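Local structure of putative peptidyl-arginine deiminase (Chlorobium tepidum, 1XKN) at residues G31-E34 / P35-V39; N56-D59 / D60-A64; L184-A187 / E188-Q192; E251-K254 / T255-G258. The protein is a putative deiminase of the Porphyromonas-type peptidyl-arginine deiminase family, and probably hydrolyses the guanidinium group of agmatine or of arginine residues. One frame throughout, in Å; residues are numbered along the deposited sequence.

Contact 1: residues G31-E34 / P35-V39; sequences GKFE and PVPAV
Lys32 meets Pro35 through the second methylene of its side chain: Lys32 CG lies 4.2 Å from Pro35 CD, and the two side chains cross at about a right angle. From there the lysine runs off from the turn, bending at its third torsion, and its ammonium end joins Tyr277 and Trp332 in cation-pi contacts. Its carbonyl O stays behind, 3.8 Å from Val36 CG2. Phe33 supplies the one hydrogen bond of the turn, with Val36 N donating to Phe33 O over 2.9 Å; the bond is bent at the hydrogen (142°) and arrives from above the carbonyl plane, 46° out of it. This closes a type I beta turn, Phe33 to Val36, which leads the loop after strand 15-21 into helix 36-50. The Phe33 ring folds back over the turn with CG anti to the main-chain nitrogen (chi1 179°). Val36 CB and Pro37 CD approach this ring obliquely, each 4.2 Å above its plane and displaced toward the rim, while Leu26 also touches it. Glu34, the second residue of the turn, starts its side chain away from the following residues, though CB touches Pro35. Its carbonyl O rests against the Pro37 ring, 3.2 Å from Pro37 CG. Pro35 and Pro37 have no N-H to donate, so Phe33 O, 3.1 Å from Pro35 N, gets no bond from that nitrogen; Pro37 CD also lies 3.2 Å from Phe33 O.

Contact 2: residues N56-D59 / D60-A64; sequences NVLD and DAMEA
Asp59 turns its carboxylate back over the start of the following helix with a chi1 of 45°, which sets CG between its own main-chain nitrogen and carbonyl carbon, and Met62 (a selenomethionine) holds CG anti to its nitrogen (chi1 -171°), which carries its chain, bent only at the last torsion, toward Val57 and Leu58. The first rotation delivers OD1 to Met62 N at 3.0 Å, nearly on the line of its C-O bond: an N-cap, in which the aspartate side chain accepts from an N-H of the first helical turn. The negative group at this end probably also interacts favourably with the helix dipole. Asp59 O begins the helical bonding, accepting from Glu63 N at 3.3 Å.

The Met62 chain slides past Val57 in the opposite direction, its CG 3.9 Å from Val57 CG1. Beyond it, SE lies 3.6 Å from Leu58 N, a buried nitrogen with no polar partner in the model. The terminal methyl then lies against Leu58, with Met62 CE 3.6 Å from Leu58 CD1, so that the apolar chain bridges the last strand residue and the loop. The carboxylate of Asp60 forms a salt bridge with Arg87, and that of Glu63 pairs with Arg67.

The turn is the first connection of a beta-alpha-beta unit, strand 52-57, helix 60-73 and strand 83-87. Val57 and Glu63 both touch Phe85 of the neighbouring strand 83-87, and His24 from a loop packs on Leu58 and Met62.

Contact 3: residues L184-A187 / E188-Q192; sequences LGKA and EIEAQ
Glu188 OE1 accepts from Gly185 N at 2.9 Å, the glutamate side chain having turned back to the residue just before the helix. The bond is moderately straight (149°) and comes to the anti side of the carboxylate, 25° out of its plane. A chi1 of -70° sets CG of Glu188 beside its own nitrogen, and the extended chain carries the carboxylate down to the N-terminal end. There it crosses Leu184, and Leu184 CD2 lies 3.9 Å from Glu188 CD. Leu184 also leans inward, with CB 4.1 Å from Ile189 CG1, and Ile189 in turn covers the carbonyl of Gly185, its CG1 3.3 Å from that O. The same oxygen accepts from Ile189 N at 3.0 Å, the first of a run of helical bonds that goes on with Glu190 N to Lys186 O and Ala191 N to Ala187 O.

Lys186 and Glu190 lie alongside each other and point the same way. Their charged atoms NZ and OE2 remain 4.9 Å apart; the carboxylate is instead bound by Trp204 NE1 and Arg194, while Lys186 makes a cation-pi contact with Trp204.

Gly185 is the N-cap of helix 186-197, and the backward bond from the N3 residue to the N-cap N-H is one half of a capping box, with a hydrophobic staple between Leu184 and Ile189; the reciprocal half of the box is absent because Gly185 has no side chain.

Contact 4: residues E251-K254 / T255-G258; sequences ELLK and TMTG
Leu252 O is gripped twice by Thr255 where helix 243-253 runs out into a type I beta turn, Leu253 to Met256, on the way to strand 265-269. Thr255 has its hydroxyl between its nitrogen and carbonyl carbon (chi1 71°), and this rotation folds OG1 back to donate to Leu252 O at 2.7 Å, in the carbonyl plane and on a lone pair. Thr255 N reaches the same oxygen at 2.9 Å from above that plane, 55° out of it, so the two donors occupy different directions around one acceptor. The same rotation lays the methyl CG2 against Glu251 O, 3.4 Å away.

Met256, a selenomethionine, places CG beside its own nitrogen and runs straight through chi2 before an unusual final torsion (143°) swings the methyl over. Its CE then meets Leu252 CG at 3.9 Å, while SE lies 3.7 Å from Leu253 CD2; the chain thus crosses both leucines at a slant. Leu252 CG, anti to its nitrogen, brings the branch point and CD2 against Met256 CE. Leu205 of strand 201-205 touches all three of these side chains, and Leu253 additionally packs on Val230 and Ile232 of strand 229-233. Lys254, coiled through its last three torsions, brings NZ back to Tyr250 OH, and Glu251 pairs with Arg247.

Along the backbone, Met256 N donates to Leu253 O to close the turn. A water bridges two carbonyls here, 3.0 Å from Lys254 O and 2.9 Å from Met256 O.

In the fold
All four contacts are local junctions at helix ends: contacts 1, 2 and 3 lie where a helix begins, contact 4 where one finishes. They form two neighbourhoods. Contacts 1 and 2 are joined in sequence by helix 36-50 and strand 52-57, with centres 16 Å apart and nearest atoms about 8 Å apart. Contacts 3 and 4 have centres 22 Å apart and nearest atoms about 9 Å apart; strand 201-205 relates them, since Trp204 meets Lys186 and Glu190 while Leu203 and Leu205 pack on Met256. Contact 4 lies across the chain's centre from contacts 1 and 2, 45 Å from contact 2 between centres. None of these segments supplies the sodium ligands, Asn117, Trp118 and Asn134.

Contact 1: residues G31-E34 / P35-V39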
loop_
_atom_site.group_PDB
_atom_site.type_symbol
_atom_site.label_atom_id
_atom_site.label_comp_id
_atom_site.label_asym_id
_atom_site.label_seq_id
_atom_site.Cartn_x
_atom_site.Cartn_y
_atom_site.Cartn_z
ATOM N N GLY A 31 11.698 14.245 -15.729
ATOM C CA GLY A 31 11.322 14.644 -17.073
ATOM C C GLY A 31 9.851 14.551 -17.422
ATOM O O GLY A 31 9.465 14.842 -18.554
ATOM N N LYS A 32 9.020 14.146 -16.469
ATOM C CA LYS A 32 7.592 14.040 -16.734
ATOM C C LYS A 32 6.786 14.136 -15.443
ATOM O O LYS A 32 6.011 13.242 -15.110
ATOM C CB LYS A 32 7.285 12.723 -17.453
ATOM C CG LYS A 32 5.912 12.696 -18.112
ATOM C CD LYS A 32 5.744 11.489 -19.029
ATOM C CE LYS A 32 5.795 10.180 -18.253
ATOM N NZ LYS A 32 5.556 9.011 -19.135
ATOM N N PHE A 33 6.968 15.237 -14.724
ATOM C CA PHE A 33 6.259 15.443 -13.471
ATOM C C PHE A 33 4.918 16.153 -13.649
ATOM O O PHE A 33 3.989 15.926 -12.880
ATOM C CB PHE A 33 7.126 16.254 -12.500
ATOM C CG PHE A 33 6.459 16.527 -11.181
ATOM C CD1 PHE A 33 6.473 15.573 -10.169
ATOM C CD2 PHE A 33 5.785 17.723 -10.964
ATOM C CE1 PHE A 33 5.823 15.807 -8.956
ATOM C CE2 PHE A 33 5.133 17.967 -9.760
ATOM C CZ PHE A 33 5.152 17.006 -8.754
ATOM N N GLU A 34 4.820 17.007 -14.662
ATOM C CA GLU A 34 3.596 17.770 -14.902
ATOM C C GLU A 34 2.258 17.032 -14.793
ATOM O O GLU A 34 1.313 17.554 -14.205
ATOM C CB GLU A 34 3.682 18.483 -16.250
ATOM C CG GLU A 34 4.569 19.716 -16.207
ATOM C CD GLU A 34 4.592 20.458 -17.523
ATOM O OE1 GLU A 34 3.505 20.666 -18.103
ATOM O OE2 GLU A 34 5.693 20.845 -17.969
ATOM N N PRO A 35 2.154 15.819 -15.361
ATOM C CA PRO A 35 0.896 15.064 -15.290
ATOM C C PRO A 35 0.583 14.448 -13.923
ATOM O O PRO A 35 -0.570 14.146 -13.622
ATOM C CB PRO A 35 1.081 13.972 -16.348
ATOM C CG PRO A 35 2.099 14.550 -17.286
ATOM C CD PRO A 35 3.064 15.215 -16.348
ATOM N N VAL A 36 1.610 14.274 -13.100
ATOM C CA VAL A 36 1.455 13.633 -11.793
ATOM C C VAL A 36 0.449 14.244 -10.814
ATOM O O VAL A 36 -0.396 13.532 -10.269
ATOM C CB VAL A 36 2.830 13.489 -11.104
ATOM C CG1 VAL A 36 2.685 12.750 -9.782
ATOM C CG2 VAL A 36 3.778 12.733 -12.027
ATOM N N PRO A 37 0.527 15.561 -10.564
ATOM C CA PRO A 37 -0.418 16.189 -9.632
ATOM C C PRO A 37 -1.884 15.900 -9.966
ATOM O O PRO A 37 -2.695 15.663 -9.070
ATOM C CB PRO A 37 -0.072 17.676 -9.734
ATOM C CG PRO A 37 0.542 17.794 -11.111
ATOM C CD PRO A 37 1.408 16.572 -11.168
ATOM N N ALA A 38 -2.220 15.912 -11.252
ATOM C CA ALA A 38 -3.594 15.649 -11.670
ATOM C C ALA A 38 -4.029 14.234 -11.299
ATOM O O ALA A 38 -5.194 14.005 -10.971
ATOM C CB ALA A 38 -3.744 15.868 -13.175
ATOM N N VAL A 39 -3.099 13.284 -11.346
ATOM C CA VAL A 39 -3.431 11.904 -11.000
ATOM C C VAL A 39 -3.765 11.826 -9.514
ATOM O O VAL A 39 -4.705 11.134 -9.115
ATOM C CB VAL A 39 -2.270 10.936 -11.319
ATOM C CG1 VAL A 39 -2.698 9.497 -11.037
ATOM C CG2 VAL A 39 -1.862 11.080 -12.774
#

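Contact 2: residues N56-D59 / D60-A64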
loop_
_atom_site.group_PDB
_atom_site.type_symbol
_atom_site.label_atom_id
_atom_site.label_comp_id
_atom_site.label_asym_id
_atom_site.label_seq_id
_atom_site.Cartn_x
_atom_site.Cartn_y
_atom_site.Cartn_z
ATOM N N ASN A 56 -0.846 15.057 3.176
ATOM C CA ASN A 56 0.337 15.727 3.697
ATOM C C ASN A 56 0.884 16.685 2.647
ATOM O O ASN A 56 1.106 16.301 1.497
ATOM C CB ASN A 56 1.434 14.719 4.056
ATOM C CG ASN A 56 1.024 13.767 5.150
ATOM O OD1 ASN A 56 0.463 14.174 6.164
ATOM N ND2 ASN A 56 1.328 12.488 4.961
ATOM N N VAL A 57 1.090 17.933 3.050
ATOM C CA VAL A 57 1.642 18.951 2.165
ATOM C C VAL A 57 2.743 19.683 2.925
ATOM O O VAL A 57 2.751 19.699 4.157
ATOM C CB VAL A 57 0.568 19.964 1.711
ATOM C CG1 VAL A 57 -0.439 19.277 0.796
ATOM C CG2 VAL A 57 -0.137 20.556 2.922
ATOM N N LEU A 58 3.669 20.289 2.191
ATOM C CA LEU A 58 4.795 20.996 2.797
ATOM C C LEU A 58 4.480 22.410 3.261
ATOM O O LEU A 58 5.060 22.895 4.231
ATOM C CB LEU A 58 5.956 21.069 1.802
ATOM C CG LEU A 58 6.611 19.761 1.360
ATOM C CD1 LEU A 58 7.586 20.032 0.221
ATOM C CD2 LEU A 58 7.323 19.139 2.539
ATOM N N ASP A 59 3.563 23.071 2.567
ATOM C CA ASP A 59 3.226 24.443 2.894
ATOM C C ASP A 59 1.868 24.845 2.335
ATOM O O ASP A 59 1.209 24.061 1.653
ATOM C CB ASP A 59 4.318 25.364 2.345
ATOM C CG ASP A 59 4.727 25.001 0.925
ATOM O OD1 ASP A 59 3.845 24.947 0.045
ATOM O OD2 ASP A 59 5.930 24.763 0.691
ATOM N N ASP A 60 1.456 26.073 2.629
ATOM C CA ASP A 60 0.171 26.585 2.168
ATOM C C ASP A 60 0.079 26.640 0.647
ATOM O O ASP A 60 -0.985 26.394 0.078
ATOM C CB ASP A 60 -0.074 27.975 2.756
ATOM C CG ASP A 60 -0.357 27.938 4.247
ATOM O OD1 ASP A 60 -0.150 26.875 4.871
ATOM O OD2 ASP A 60 -0.784 28.976 4.798
ATOM N N ALA A 61 1.190 26.957 -0.014
ATOM C CA ALA A 61 1.194 27.034 -1.469
ATOM C C ALA A 61 0.820 25.689 -2.079
ATOM O O ALA A 61 0.041 25.623 -3.033
ATOM C CB ALA A 61 2.568 27.477 -1.973
HETATM N N MSE A 62 1.369 24.613 -1.526
HETATM C CA MSE A 62 1.076 23.279 -2.037
HETATM C C MSE A 62 -0.396 22.937 -1.840
HETATM O O MSE A 62 -1.028 22.367 -2.728
HETATM C CB MSE A 62 1.955 22.235 -1.342
HETATM C CG MSE A 62 1.871 20.848 -1.972
HETATM SE SE MSE A 62 3.261 19.672 -1.320
HETATM C CE MSE A 62 4.796 20.624 -1.999
ATOM N N GLU A 63 -0.941 23.288 -0.678
ATOM C CA GLU A 63 -2.345 23.013 -0.395
ATOM C C GLU A 63 -3.229 23.695 -1.434
ATOM O O GLU A 63 -4.191 23.105 -1.923
ATOM C CB GLU A 63 -2.735 23.511 0.998
ATOM C CG GLU A 63 -4.159 23.136 1.391
ATOM C CD GLU A 63 -4.569 23.682 2.744
ATOM O OE1 GLU A 63 -3.713 23.733 3.652
ATOM O OE2 GLU A 63 -5.757 24.043 2.907
ATOM N N ALA A 64 -2.899 24.941 -1.764
ATOM C CA ALA A 64 -3.669 25.699 -2.743
ATOM C C ALA A 64 -3.641 25.017 -4.106
ATOM O O ALA A 64 -4.667 24.916 -4.779
ATOM C CB ALA A 64 -3.128 27.116 -2.852
#

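Contact 3: residues L184-A187 / E188-Q192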
loop_
_atom_site.group_PDB
_atom_site.type_symbol
_atom_site.label_atom_id
_atom_site.label_comp_id
_atom_site.label_asym_id
_atom_site.label_seq_id
_atom_site.Cartn_x
_atom_site.Cartn_y
_atom_site.Cartn_z
ATOM N N LEU A 184 19.942 -8.074 10.653
ATOM C CA LEU A 184 18.907 -9.054 10.970
ATOM C C LEU A 184 18.778 -10.229 10.018
ATOM O O LEU A 184 19.018 -10.109 8.817
ATOM C CB LEU A 184 17.544 -8.368 11.056
ATOM C CG LEU A 184 17.389 -7.202 12.029
ATOM C CD1 LEU A 184 15.946 -6.734 12.004
ATOM C CD2 LEU A 184 17.790 -7.633 13.431
ATOM N N GLY A 185 18.369 -11.364 10.578
ATOM C CA GLY A 185 18.159 -12.561 9.791
ATOM C C GLY A 185 16.670 -12.846 9.721
ATOM O O GLY A 185 15.870 -12.138 10.336
ATOM N N LYS A 186 16.295 -13.887 8.987
ATOM C CA LYS A 186 14.891 -14.253 8.823
ATOM C C LYS A 186 14.152 -14.483 10.143
ATOM O O LYS A 186 13.030 -14.010 10.317
ATOM C CB LYS A 186 14.786 -15.503 7.945
ATOM C CG LYS A 186 13.371 -15.882 7.561
ATOM C CD LYS A 186 13.364 -17.053 6.594
ATOM C CE LYS A 186 11.950 -17.395 6.162
ATOM N NZ LYS A 186 11.938 -18.498 5.160
ATOM N N ALA A 187 14.772 -15.206 11.070
ATOM C CA ALA A 187 14.137 -15.482 12.355
ATOM C C ALA A 187 13.821 -14.196 13.117
ATOM O O ALA A 187 12.716 -14.028 13.640
ATOM C CB ALA A 187 15.029 -16.386 13.197
ATOM N N GLU A 188 14.796 -13.293 13.178
ATOM C CA GLU A 188 14.633 -12.020 13.876
ATOM C C GLU A 188 13.540 -11.171 13.236
ATOM O O GLU A 188 12.740 -10.537 13.933
ATOM C CB GLU A 188 15.961 -11.256 13.881
ATOM C CG GLU A 188 17.023 -11.886 14.786
ATOM C CD GLU A 188 18.421 -11.355 14.524
ATOM O OE1 GLU A 188 18.922 -11.530 13.393
ATOM O OE2 GLU A 188 19.024 -10.772 15.449
ATOM N N ILE A 189 13.508 -11.156 11.907
ATOM C CA ILE A 189 12.503 -10.390 11.183
ATOM C C ILE A 189 11.112 -10.931 11.500
ATOM O O ILE A 189 10.204 -10.162 11.814
ATOM C CB ILE A 189 12.788 -10.427 9.667
ATOM C CG1 ILE A 189 14.053 -9.614 9.387
ATOM C CG2 ILE A 189 11.604 -9.864 8.882
ATOM C CD1 ILE A 189 14.602 -9.765 7.986
ATOM N N GLU A 190 10.941 -12.249 11.439
ATOM C CA GLU A 190 9.639 -12.825 11.761
ATOM C C GLU A 190 9.264 -12.503 13.205
ATOM O O GLU A 190 8.109 -12.205 13.496
ATOM C CB GLU A 190 9.635 -14.341 11.556
ATOM C CG GLU A 190 9.467 -14.748 10.103
ATOM C CD GLU A 190 9.021 -16.187 9.945
ATOM O OE1 GLU A 190 8.355 -16.715 10.864
ATOM O OE2 GLU A 190 9.307 -16.782 8.886
ATOM N N ALA A 191 10.239 -12.556 14.107
ATOM C CA ALA A 191 9.967 -12.260 15.507
ATOM C C ALA A 191 9.390 -10.855 15.649
ATOM O O ALA A 191 8.427 -10.645 16.385
ATOM C CB ALA A 191 11.237 -12.398 16.342
ATOM N N GLN A 192 9.974 -9.891 14.942
ATOM C CA GLN A 192 9.489 -8.516 15.010
ATOM C C GLN A 192 8.093 -8.375 14.415
ATOM O O GLN A 192 7.284 -7.597 14.914
ATOM C CB GLN A 192 10.456 -7.573 14.294
ATOM C CG GLN A 192 11.828 -7.480 14.959
ATOM C CD GLN A 192 11.805 -6.682 16.255
ATOM O OE1 GLN A 192 12.325 -5.566 16.322
ATOM N NE2 GLN A 192 11.203 -7.252 17.290
#

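Contact 4: residues E251-K254 / T255-G258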
loop_
_atom_site.group_PDB
_atom_site.type_symbol
_atom_site.label_atom_id
_atom_site.label_comp_id
_atom_site.label_asym_id
_atom_site.label_seq_id
_atom_site.Cartn_x
_atom_site.Cartn_y
_atom_site.Cartn_z
ATOM N N GLU A 251 2.427 -21.161 -8.172
ATOM C CA GLU A 251 2.508 -22.554 -7.758
ATOM C C GLU A 251 2.795 -22.649 -6.263
ATOM O O GLU A 251 2.277 -23.532 -5.580
ATOM C CB GLU A 251 3.583 -23.291 -8.560
ATOM C CG GLU A 251 3.217 -23.518 -10.028
ATOM C CD GLU A 251 1.878 -24.221 -10.200
ATOM O OE1 GLU A 251 1.576 -25.142 -9.410
ATOM O OE2 GLU A 251 1.129 -23.867 -11.137
ATOM N N LEU A 252 3.610 -21.731 -5.751
ATOM C CA LEU A 252 3.925 -21.729 -4.327
ATOM C C LEU A 252 2.650 -21.458 -3.530
ATOM O O LEU A 252 2.357 -22.149 -2.553
ATOM C CB LEU A 252 4.976 -20.661 -4.010
ATOM C CG LEU A 252 5.416 -20.532 -2.548
ATOM C CD1 LEU A 252 5.953 -21.865 -2.036
ATOM C CD2 LEU A 252 6.479 -19.456 -2.438
ATOM N N LEU A 253 1.885 -20.454 -3.949
ATOM C CA LEU A 253 0.640 -20.123 -3.262
ATOM C C LEU A 253 -0.332 -21.293 -3.243
ATOM O O LEU A 253 -1.108 -21.449 -2.299
ATOM C CB LEU A 253 -0.030 -18.917 -3.927
ATOM C CG LEU A 253 0.476 -17.558 -3.446
ATOM C CD1 LEU A 253 0.015 -16.471 -4.397
ATOM C CD2 LEU A 253 -0.038 -17.296 -2.034
ATOM N N LYS A 254 -0.293 -22.116 -4.285
ATOM C CA LYS A 254 -1.191 -23.261 -4.366
ATOM C C LYS A 254 -0.843 -24.360 -3.360
ATOM O O LYS A 254 -1.579 -25.337 -3.228
ATOM C CB LYS A 254 -1.199 -23.822 -5.793
ATOM C CG LYS A 254 -1.891 -22.911 -6.807
ATOM C CD LYS A 254 -3.404 -22.900 -6.622
ATOM C CE LYS A 254 -4.025 -24.219 -7.060
ATOM N NZ LYS A 254 -3.847 -24.456 -8.524
ATOM N N THR A 255 0.273 -24.195 -2.651
ATOM C CA THR A 255 0.693 -25.170 -1.644
ATOM C C THR A 255 0.617 -24.562 -0.243
ATOM O O THR A 255 0.823 -25.257 0.753
ATOM C CB THR A 255 2.146 -25.650 -1.858
ATOM O OG1 THR A 255 3.055 -24.593 -1.530
ATOM C CG2 THR A 255 2.366 -26.073 -3.307
HETATM N N MSE A 256 0.333 -23.264 -0.169
HETATM C CA MSE A 256 0.248 -22.572 1.116
HETATM C C MSE A 256 -1.125 -22.726 1.756
HETATM O O MSE A 256 -2.143 -22.810 1.068
HETATM C CB MSE A 256 0.580 -21.091 0.938
HETATM C CG MSE A 256 2.004 -20.849 0.486
HETATM SE SE MSE A 256 2.367 -18.986 0.177
HETATM C CE MSE A 256 4.188 -18.936 0.829
ATOM N N THR A 257 -1.148 -22.757 3.083
ATOM C CA THR A 257 -2.399 -22.928 3.809
ATOM C C THR A 257 -2.595 -21.893 4.905
ATOM O O THR A 257 -1.658 -21.201 5.297
ATOM C CB THR A 257 -2.449 -24.304 4.473
ATOM O OG1 THR A 257 -1.335 -24.433 5.367
ATOM C CG2 THR A 257 -2.386 -25.404 3.423
ATOM N N GLY A 258 -3.827 -21.803 5.393
ATOM C CA GLY A 258 -4.131 -20.879 6.463
ATOM C C GLY A 258 -3.769 -21.536 7.778
ATOM O O GLY A 258 -3.188 -22.626 7.794
HETATM O O HOH W 1 -2.312 -25.316 -0.319
#